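Local coordinates for protein estrogen receptor (Crassostrea gigas, PDB 4N1Y) that probably acts as a constitutively active transcription factor of the steroid receptor family through a ligand-binding domain that has lost its hormone switch, at residues 13-18 / 139-144; 28-31 / 35-38; 55-58 / 62-65. All coordinates share one frame; numbering follows the deposited sequence.

From the N terminus, helix 7-15 opens the longest loop, which contact 1 closes only when residues 139-144 on helix 137-149 pack against residues 13-18. Contacts 2 and 3 are both nested inside it, in series along the chain. Contact 2 folds the loop at 28-31 onto the start of helix 34-56, and contact 3 folds residues 62-65 back onto its C-terminal end. These two ends lie on opposite sides of the chain's centre, with the contact centres about 36 Å apart. Contact 3 is close to contact 1: W55 packs on Q144 and A17, so the turn after helix 7-15, helix 34-56 and helix 137-149 come together. Contact 2 stays remote from both.

Contact 1 (13-18 / 139-144); sequences ALNKAA and ELLLLQ
The carboxamide of N15 turns one face to L141, whose CD1 sits above the amide plane at nearly equal distances from its atoms: 3.3 Å from N15 ND2 and 3.4 Å from N15 CG. The two side chains meet roughly at right angles, a methyl set on a flat polar group with no hydrogen bond between them. The amide nitrogen is engaged elsewhere: N15 ND2 donates to L11 O within its own helix and to D138 OD1, the residue just before 139-144. Those bonds hold the amide's rotation and fix the face that L141 meets. One residue earlier in the helix, L14 faces L141 directly, their CB atoms 4.2 Å apart. With L14 CG beside the backbone N (chi1 -64°), its branch reaches across to L142, where L14 CD1 meets L142 CD2 at 3.6 Å with the chains again crossing at about a right angle. The same methyl rests 3.6 Å from L141 O. A145 and V59 also pack on L14, while A172, I173 and T176 of helix 159-180 pack on L142. Helix 7-15 thus lies on helix 137-149 within the layered helical fold of nuclear receptor ligand-binding domains. No hydrogen bond crosses between the two segments, so the contact is held by apolar packing, chiefly of leucines, with N15 tied to D138 just beyond it.

Contact 2 (28-31 / 35-38); sequences HGQP and VHLL
H36 swings its ring out from the helix toward Q30 with CG anti to the backbone N (chi1 -173°), and Q30 CG, likewise anti to its own N (chi1 158°), lies over the imidazole. The result is a CH-pi contact: Q30 CG stands 3.8 Å from the centroid of the H36 ring and only 6° off the ring normal. Backbone oxygens approach the ring as well, Q30 O at 3.4 Å from H36 CD2 and P31 O, which comes in obliquely, at 3.6 Å from H36 CD2. Rotation of the imidazole is further fixed by H36 NE2, hydrogen-bonded to N27 O, and by H26, whose ring meets it at an inclination. With an alanine in place of H36, N27 O would probably lose its side-chain partner and the Q30 methylene its aromatic platform, leaving this loop more mobile. H36 N in turn is bonded to T33 OG1 where the helix begins, and H28 NE2 reaches D103 O near the two-stranded sheet. This is a surface contact in the loop joining the first helix to the long helix 34-56, a connection found throughout nuclear receptor ligand-binding domains, which here folds back on the first turns of the helix it leads into.

Contact 3 (55-58 / 62-65); sequences WAKN and YTDL
A56 sets its methyl over one face of the Y62 ring, a CH-pi contact in which A56 CB lies 4.2 Å from the ring centroid and 16° off its normal, displaced toward the rim. The carbonyl of A56 approaches the base of the same side chain, with A56 O 3.5 Å from Y62 CB. Next to it the backbone of K57 comes obliquely to the ring, K57 CA being 3.9 Å from Y62 CD2. One residue on, the methyl branch of T63 packs alongside the start of the lysine, T63 CG2 to K57 CB at 3.8 Å, while the rest of K57 runs extended away from the contact. The sequence around W55-A56-K57 and Y62 matches the signature of nuclear receptor ligand-binding domains, in which the end of helix 34-56 turns back through a short loop into helix 67-89; in vertebrate estrogen receptors the equivalent lysine helps to hold coactivators, and K57 may do likewise. Y62 CG is anti to the backbone N (chi1 -172°), which carries the ring inward from the 3-10 turn, itself closed by L65 N bonding to Y62 O at 3.1 Å. Farther out, Y62 OH is hydrogen-bonded to Q70 O, and Q70 NE2 bonds to L65 O. L73 and I74 of helix 67-89, M165 and L148 also pack on Y62.

Contact 1 (13-18 / 139-144)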
ATOM      1  N   ALA B  13       2.631 -26.673  -2.582  1.00 56.48           N
ATOM      2  CA  ALA B  13       2.055 -26.509  -1.254  1.00 54.56           C
ATOM      3  C   ALA B  13       0.865 -25.548  -1.318  1.00 60.49           C
ATOM      4  O   ALA B  13      -0.249 -25.892  -0.907  1.00 63.54           O
ATOM      5  CB  ALA B  13       3.111 -26.004  -0.270  1.00 47.34           C
ATOM      6  N   LEU B  14       1.107 -24.353  -1.847  1.00 53.42           N
ATOM      7  CA  LEU B  14       0.061 -23.357  -2.024  1.00 49.72           C
ATOM      8  C   LEU B  14      -1.110 -23.863  -2.876  1.00 62.40           C
ATOM      9  O   LEU B  14      -2.253 -23.443  -2.689  1.00 62.71           O
ATOM     10  CB  LEU B  14       0.653 -22.096  -2.649  1.00 41.92           C
ATOM     11  CG  LEU B  14       1.688 -21.360  -1.796  1.00 44.40           C
ATOM     12  CD1 LEU B  14       2.047 -20.055  -2.456  1.00 52.58           C
ATOM     13  CD2 LEU B  14       1.185 -21.094  -0.375  1.00 37.92           C
ATOM     14  N   ASN B  15      -0.826 -24.734  -3.837  1.00 65.96           N
ATOM     15  CA  ASN B  15      -1.892 -25.219  -4.692  1.00 67.99           C
ATOM     16  C   ASN B  15      -2.757 -26.301  -4.051  1.00 67.44           C
ATOM     17  O   ASN B  15      -3.960 -26.346  -4.312  1.00 70.73           O
ATOM     18  CB  ASN B  15      -1.314 -25.721  -6.007  1.00 70.85           C
ATOM     19  CG  ASN B  15      -1.402 -24.682  -7.097  1.00 71.18           C
ATOM     20  OD1 ASN B  15      -2.459 -24.470  -7.691  1.00 75.26           O
ATOM     21  ND2 ASN B  15      -0.295 -23.993  -7.340  1.00 72.01           N
ATOM     22  N   LYS B  16      -2.177 -27.182  -3.232  1.00 64.52           N
ATOM     23  CA  LYS B  16      -3.028 -28.174  -2.571  1.00 66.62           C
ATOM     24  C   LYS B  16      -3.669 -27.546  -1.330  1.00 61.54           C
ATOM     25  O   LYS B  16      -4.326 -28.225  -0.550  1.00 59.43           O
ATOM     26  CB  LYS B  16      -2.264 -29.461  -2.169  1.00 73.19           C
ATOM     27  CG  LYS B  16      -0.768 -29.334  -1.841  1.00 72.11           C
ATOM     28  CD  LYS B  16      -0.087 -30.705  -1.586  1.00 97.76           C
ATOM     29  CE  LYS B  16       1.311 -30.570  -0.940  1.00 93.02           C
ATOM     30  NZ  LYS B  16       1.298 -30.205   0.509  1.00 92.72           N
ATOM     31  N   ALA B  17      -3.547 -26.235  -1.190  1.00 61.62           N
ATOM     32  CA  ALA B  17      -4.159 -25.534  -0.074  1.00 61.87           C
ATOM     33  C   ALA B  17      -5.001 -24.394  -0.610  1.00 72.42           C
ATOM     34  O   ALA B  17      -5.414 -23.501   0.139  1.00 73.87           O
ATOM     35  CB  ALA B  17      -3.104 -25.025   0.878  1.00 51.67           C
ATOM     36  N   ALA B  18      -5.234 -24.429  -1.924  1.00 72.42           N
ATOM     37  CA  ALA B  18      -6.037 -23.409  -2.580  1.00 70.21           C
ATOM     38  C   ALA B  18      -7.415 -23.327  -1.943  1.00 81.09           C
ATOM     39  O   ALA B  18      -8.100 -24.335  -1.740  1.00 84.62           O
ATOM     40  CB  ALA B  18      -6.154 -23.686  -4.070  1.00 65.63           C
ATOM     41  N   GLU B 139       0.490 -17.298  -9.937  1.00 44.88           N
ATOM     42  CA  GLU B 139       0.978 -15.994  -9.542  1.00 43.22           C
ATOM     43  C   GLU B 139       0.105 -15.449  -8.423  1.00 47.45           C
ATOM     44  O   GLU B 139       0.622 -14.876  -7.469  1.00 54.39           O
ATOM     45  CB  GLU B 139       1.006 -15.046 -10.732  1.00 44.57           C
ATOM     46  CG  GLU B 139       1.804 -15.594 -11.910  1.00 57.93           C
ATOM     47  CD  GLU B 139       1.845 -14.630 -13.089  1.00 61.50           C
ATOM     48  OE1 GLU B 139       0.993 -14.777 -13.993  1.00 52.21           O
ATOM     49  OE2 GLU B 139       2.715 -13.731 -13.113  1.00 59.73           O
ATOM     50  N   LEU B 140      -1.209 -15.661  -8.506  1.00 39.99           N
ATOM     51  CA  LEU B 140      -2.081 -15.157  -7.453  1.00 39.85           C
ATOM     52  C   LEU B 140      -1.811 -15.844  -6.111  1.00 46.81           C
ATOM     53  O   LEU B 140      -1.723 -15.180  -5.069  1.00 47.20           O
ATOM     54  CB  LEU B 140      -3.556 -15.335  -7.811  1.00 42.10           C
ATOM     55  CG  LEU B 140      -4.376 -14.927  -6.565  1.00 56.45           C
ATOM     56  CD1 LEU B 140      -4.817 -13.451  -6.566  1.00 55.02           C
ATOM     57  CD2 LEU B 140      -5.545 -15.861  -6.296  1.00 67.37           C
ATOM     58  N   LEU B 141      -1.686 -17.169  -6.146  1.00 38.98           N
ATOM     59  CA  LEU B 141      -1.315 -17.937  -4.966  1.00 46.26           C
ATOM     60  C   LEU B 141      -0.067 -17.335  -4.303  1.00 46.64           C
ATOM     61  O   LEU B 141      -0.017 -17.156  -3.085  1.00 51.03           O
ATOM     62  CB  LEU B 141      -1.081 -19.400  -5.342  1.00 47.85           C
ATOM     63  CG  LEU B 141      -2.375 -20.106  -5.757  1.00 43.06           C
ATOM     64  CD1 LEU B 141      -2.164 -21.565  -6.083  1.00 40.07           C
ATOM     65  CD2 LEU B 141      -3.393 -19.972  -4.661  1.00 37.15           C
ATOM     66  N   LEU B 142       0.937 -17.018  -5.109  1.00 39.42           N
ATOM     67  CA  LEU B 142       2.160 -16.442  -4.572  1.00 41.87           C
ATOM     68  C   LEU B 142       1.870 -15.068  -4.007  1.00 45.24           C
ATOM     69  O   LEU B 142       2.358 -14.695  -2.948  1.00 47.99           O
ATOM     70  CB  LEU B 142       3.230 -16.365  -5.662  1.00 38.42           C
ATOM     71  CG  LEU B 142       3.727 -17.756  -6.076  1.00 38.69           C
ATOM     72  CD1 LEU B 142       4.735 -17.644  -7.212  1.00 37.15           C
ATOM     73  CD2 LEU B 142       4.306 -18.533  -4.870  1.00 34.36           C
ATOM     74  N   LEU B 143       1.012 -14.336  -4.695  1.00 51.39           N
ATOM     75  CA  LEU B 143       0.668 -12.992  -4.269  1.00 47.51           C
ATOM     76  C   LEU B 143       0.007 -12.965  -2.899  1.00 47.12           C
ATOM     77  O   LEU B 143       0.356 -12.140  -2.064  1.00 52.37           O
ATOM     78  CB  LEU B 143      -0.265 -12.363  -5.294  1.00 42.93           C
ATOM     79  CG  LEU B 143       0.441 -11.739  -6.482  1.00 48.62           C
ATOM     80  CD1 LEU B 143      -0.580 -11.399  -7.510  1.00 50.81           C
ATOM     81  CD2 LEU B 143       1.145 -10.483  -6.029  1.00 52.91           C
ATOM     82  N   GLN B 144      -0.945 -13.856  -2.661  1.00 38.10           N
ATOM     83  CA  GLN B 144      -1.573 -13.862  -1.362  1.00 42.02           C
ATOM     84  C   GLN B 144      -0.537 -14.245  -0.302  1.00 39.55           C
ATOM     85  O   GLN B 144      -0.474 -13.629   0.756  1.00 47.54           O
ATOM     86  CB  GLN B 144      -2.817 -14.752  -1.334  1.00 45.43           C
ATOM     87  CG  GLN B 144      -2.759 -16.035  -2.086  1.00 57.18           C
ATOM     88  CD  GLN B 144      -4.131 -16.685  -2.157  1.00 65.34           C
ATOM     89  OE1 GLN B 144      -4.260 -17.905  -2.287  1.00 70.04           O
ATOM     90  NE2 GLN B 144      -5.167 -15.860  -2.111  1.00 64.84           N
TER

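Contact 2 (28-31 / 35-38)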
ATOM      1  N   HIS B  28     -31.907 -13.588  -2.609  1.00 86.97           N
ATOM      2  CA  HIS B  28     -32.221 -12.597  -3.625  1.00 86.67           C
ATOM      3  C   HIS B  28     -33.726 -12.332  -3.644  1.00 92.09           C
ATOM      4  O   HIS B  28     -34.209 -11.452  -4.356  1.00 88.57           O
ATOM      5  CB  HIS B  28     -31.739 -13.070  -4.995  1.00 87.96           C
ATOM      6  CG  HIS B  28     -30.253 -13.215  -5.096  1.00 86.04           C
ATOM      7  ND1 HIS B  28     -29.408 -12.139  -5.257  1.00 81.42           N
ATOM      8  CD2 HIS B  28     -29.461 -14.313  -5.065  1.00 87.92           C
ATOM      9  CE1 HIS B  28     -28.160 -12.566  -5.319  1.00 73.30           C
ATOM     10  NE2 HIS B  28     -28.164 -13.882  -5.205  1.00 80.82           N
ATOM     11  N   GLY B  29     -34.464 -13.100  -2.850  1.00 91.52           N
ATOM     12  CA  GLY B  29     -35.896 -12.924  -2.765  1.00 84.46           C
ATOM     13  C   GLY B  29     -36.259 -11.631  -2.073  1.00 86.50           C
ATOM     14  O   GLY B  29     -37.357 -11.116  -2.265  1.00 92.44           O
ATOM     15  N   GLN B  30     -35.336 -11.104  -1.274  1.00 81.38           N
ATOM     16  CA  GLN B  30     -35.525  -9.807  -0.643  1.00 94.29           C
ATOM     17  C   GLN B  30     -34.606  -8.807  -1.352  1.00 96.99           C
ATOM     18  O   GLN B  30     -33.443  -9.112  -1.611  1.00 98.20           O
ATOM     19  CB  GLN B  30     -35.229  -9.927   0.865  1.00 93.80           C
ATOM     20  CG  GLN B  30     -34.851  -8.667   1.691  1.00114.23           C
ATOM     21  CD  GLN B  30     -35.729  -7.436   1.454  1.00120.81           C
ATOM     22  OE1 GLN B  30     -35.233  -6.374   1.077  1.00114.52           O
ATOM     23  NE2 GLN B  30     -37.048  -7.601   1.602  1.00123.51           N
ATOM     24  N   PRO B  31     -35.125  -7.610  -1.671  1.00 97.80           N
ATOM     25  CA  PRO B  31     -34.372  -6.563  -2.378  1.00 93.99           C
ATOM     26  C   PRO B  31     -33.126  -6.054  -1.617  1.00 86.02           C
ATOM     27  O   PRO B  31     -33.084  -6.046  -0.387  1.00 75.74           O
ATOM     28  CB  PRO B  31     -35.435  -5.482  -2.618  1.00104.96           C
ATOM     29  CG  PRO B  31     -36.599  -5.840  -1.722  1.00107.45           C
ATOM     30  CD  PRO B  31     -36.568  -7.311  -1.625  1.00102.71           C
ATOM     31  N   VAL B  35     -28.408  -2.838   4.568  1.00 65.61           N
ATOM     32  CA  VAL B  35     -28.313  -3.849   5.604  1.00 70.42           C
ATOM     33  C   VAL B  35     -28.365  -5.260   5.023  1.00 81.81           C
ATOM     34  O   VAL B  35     -27.570  -6.115   5.419  1.00 87.72           O
ATOM     35  CB  VAL B  35     -29.425  -3.674   6.646  1.00 72.47           C
ATOM     36  CG1 VAL B  35     -29.517  -4.890   7.542  1.00 72.54           C
ATOM     37  CG2 VAL B  35     -29.153  -2.438   7.469  1.00 73.63           C
ATOM     38  N   HIS B  36     -29.257  -5.498   4.061  1.00 79.11           N
ATOM     39  CA  HIS B  36     -29.416  -6.849   3.520  1.00 73.68           C
ATOM     40  C   HIS B  36     -28.179  -7.364   2.808  1.00 66.44           C
ATOM     41  O   HIS B  36     -27.766  -8.506   3.026  1.00 68.75           O
ATOM     42  CB  HIS B  36     -30.588  -6.918   2.547  1.00 74.60           C
ATOM     43  CG  HIS B  36     -30.896  -8.306   2.082  1.00 79.88           C
ATOM     44  ND1 HIS B  36     -31.040  -9.368   2.951  1.00 76.46           N
ATOM     45  CD2 HIS B  36     -31.078  -8.811   0.838  1.00 85.82           C
ATOM     46  CE1 HIS B  36     -31.300 -10.466   2.263  1.00 79.73           C
ATOM     47  NE2 HIS B  36     -31.330 -10.156   0.979  1.00 87.10           N
ATOM     48  N   LEU B  37     -27.573  -6.516   1.984  1.00 61.61           N
ATOM     49  CA  LEU B  37     -26.360  -6.897   1.276  1.00 56.65           C
ATOM     50  C   LEU B  37     -25.190  -7.053   2.229  1.00 62.76           C
ATOM     51  O   LEU B  37     -24.452  -8.039   2.161  1.00 70.65           O
ATOM     52  CB  LEU B  37     -26.003  -5.870   0.199  1.00 58.94           C
ATOM     53  CG  LEU B  37     -26.887  -5.759  -1.045  1.00 70.21           C
ATOM     54  CD1 LEU B  37     -26.395  -4.647  -1.948  1.00 71.15           C
ATOM     55  CD2 LEU B  37     -26.892  -7.074  -1.798  1.00 64.53           C
ATOM     56  N   LEU B  38     -25.013  -6.070   3.105  1.00 59.41           N
ATOM     57  CA  LEU B  38     -23.887  -6.079   4.029  1.00 59.47           C
ATOM     58  C   LEU B  38     -23.871  -7.280   4.965  1.00 66.66           C
ATOM     59  O   LEU B  38     -22.793  -7.771   5.312  1.00 61.49           O
ATOM     60  CB  LEU B  38     -23.880  -4.802   4.862  1.00 63.40           C
ATOM     61  CG  LEU B  38     -23.361  -3.561   4.151  1.00 61.59           C
ATOM     62  CD1 LEU B  38     -23.341  -2.340   5.077  1.00 58.15           C
ATOM     63  CD2 LEU B  38     -21.994  -3.866   3.599  1.00 51.79           C
TER

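Contact 3 (55-58 / 62-65)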
ATOM      1  N   TRP B  55      -5.583 -21.857   5.604  1.00 59.04           N
ATOM      2  CA  TRP B  55      -4.735 -21.779   4.446  1.00 55.46           C
ATOM      3  C   TRP B  55      -3.351 -21.256   4.791  1.00 58.18           C
ATOM      4  O   TRP B  55      -2.349 -21.776   4.308  1.00 67.34           O
ATOM      5  CB  TRP B  55      -5.399 -20.878   3.411  1.00 53.40           C
ATOM      6  CG  TRP B  55      -4.475 -20.422   2.383  1.00 44.89           C
ATOM      7  CD1 TRP B  55      -4.083 -21.095   1.273  1.00 49.55           C
ATOM      8  CD2 TRP B  55      -3.770 -19.189   2.389  1.00 38.57           C
ATOM      9  NE1 TRP B  55      -3.189 -20.341   0.561  1.00 56.15           N
ATOM     10  CE2 TRP B  55      -2.976 -19.165   1.228  1.00 41.58           C
ATOM     11  CE3 TRP B  55      -3.741 -18.095   3.260  1.00 38.82           C
ATOM     12  CZ2 TRP B  55      -2.153 -18.085   0.909  1.00 33.93           C
ATOM     13  CZ3 TRP B  55      -2.923 -17.019   2.942  1.00 41.54           C
ATOM     14  CH2 TRP B  55      -2.137 -17.026   1.770  1.00 36.29           C
ATOM     15  N   ALA B  56      -3.300 -20.230   5.633  1.00 52.52           N
ATOM     16  CA  ALA B  56      -2.036 -19.607   6.017  1.00 53.73           C
ATOM     17  C   ALA B  56      -1.061 -20.626   6.596  1.00 58.86           C
ATOM     18  O   ALA B  56       0.134 -20.629   6.274  1.00 53.14           O
ATOM     19  CB  ALA B  56      -2.278 -18.498   7.015  1.00 50.55           C
ATOM     20  N   LYS B  57      -1.590 -21.517   7.423  1.00 57.31           N
ATOM     21  CA  LYS B  57      -0.760 -22.486   8.115  1.00 63.81           C
ATOM     22  C   LYS B  57      -0.097 -23.421   7.099  1.00 67.94           C
ATOM     23  O   LYS B  57       0.879 -24.119   7.408  1.00 68.49           O
ATOM     24  CB  LYS B  57      -1.602 -23.238   9.146  1.00 54.88           C
ATOM     25  CG  LYS B  57      -2.183 -22.265  10.164  1.00 61.64           C
ATOM     26  CD  LYS B  57      -3.015 -22.921  11.243  1.00 67.48           C
ATOM     27  CE  LYS B  57      -3.524 -21.856  12.205  1.00 70.86           C
ATOM     28  NZ  LYS B  57      -4.433 -22.399  13.249  1.00 77.04           N
ATOM     29  N   ASN B  58      -0.598 -23.386   5.868  1.00 60.89           N
ATOM     30  CA  ASN B  58      -0.013 -24.178   4.801  1.00 57.04           C
ATOM     31  C   ASN B  58       1.064 -23.421   4.056  1.00 53.32           C
ATOM     32  O   ASN B  58       1.813 -24.023   3.297  1.00 58.08           O
ATOM     33  CB  ASN B  58      -1.077 -24.626   3.798  1.00 57.88           C
ATOM     34  CG  ASN B  58      -1.995 -25.680   4.352  1.00 75.61           C
ATOM     35  OD1 ASN B  58      -2.599 -25.508   5.408  1.00 87.07           O
ATOM     36  ND2 ASN B  58      -2.091 -26.797   3.649  1.00 84.36           N
ATOM     37  N   TYR B  62       5.368 -20.783   7.699  1.00 64.24           N
ATOM     38  CA  TYR B  62       4.453 -20.051   8.573  1.00 55.03           C
ATOM     39  C   TYR B  62       4.221 -20.731   9.931  1.00 54.82           C
ATOM     40  O   TYR B  62       4.181 -20.073  10.980  1.00 45.47           O
ATOM     41  CB  TYR B  62       3.110 -19.854   7.864  1.00 53.39           C
ATOM     42  CG  TYR B  62       2.144 -18.949   8.595  1.00 56.51           C
ATOM     43  CD1 TYR B  62       2.183 -17.571   8.397  1.00 55.31           C
ATOM     44  CD2 TYR B  62       1.201 -19.459   9.481  1.00 54.01           C
ATOM     45  CE1 TYR B  62       1.327 -16.729   9.064  1.00 49.12           C
ATOM     46  CE2 TYR B  62       0.328 -18.613  10.150  1.00 50.44           C
ATOM     47  CZ  TYR B  62       0.404 -17.253   9.930  1.00 53.08           C
ATOM     48  OH  TYR B  62      -0.451 -16.397  10.564  1.00 66.12           O
ATOM     49  N   THR B  63       4.078 -22.047   9.925  1.00 54.53           N
ATOM     50  CA  THR B  63       3.801 -22.732  11.171  1.00 59.97           C
ATOM     51  C   THR B  63       5.039 -22.787  12.073  1.00 67.61           C
ATOM     52  O   THR B  63       4.970 -23.254  13.206  1.00 75.18           O
ATOM     53  CB  THR B  63       3.273 -24.131  10.910  1.00 63.99           C
ATOM     54  OG1 THR B  63       4.143 -24.805   9.994  1.00 75.01           O
ATOM     55  CG2 THR B  63       1.890 -24.022  10.310  1.00 55.69           C
ATOM     56  N   ASP B  64       6.171 -22.314  11.562  1.00 64.87           N
ATOM     57  CA  ASP B  64       7.382 -22.204  12.368  1.00 67.16           C
ATOM     58  C   ASP B  64       7.574 -20.819  13.013  1.00 66.91           C
ATOM     59  O   ASP B  64       8.484 -20.641  13.825  1.00 71.56           O
ATOM     60  CB  ASP B  64       8.596 -22.588  11.531  1.00 76.05           C
ATOM     61  CG  ASP B  64       8.541 -24.035  11.076  1.00 89.12           C
ATOM     62  OD1 ASP B  64       8.266 -24.920  11.928  1.00 89.42           O
ATOM     63  OD2 ASP B  64       8.739 -24.283   9.864  1.00 90.57           O
ATOM     64  N   LEU B  65       6.742 -19.844  12.639  1.00 56.81           N
ATOM     65  CA  LEU B  65       6.684 -18.559  13.346  1.00 57.65           C
ATOM     66  C   LEU B  65       6.090 -18.762  14.759  1.00 62.68           C
ATOM     67  O   LEU B  65       5.385 -19.746  15.006  1.00 64.63           O
ATOM     68  CB  LEU B  65       5.835 -17.555  12.568  1.00 53.56           C
ATOM     69  CG  LEU B  65       6.213 -17.338  11.105  1.00 55.13           C
ATOM     70  CD1 LEU B  65       5.264 -16.375  10.430  1.00 38.27           C
ATOM     71  CD2 LEU B  65       7.629 -16.815  11.011  1.00 60.60           C
TER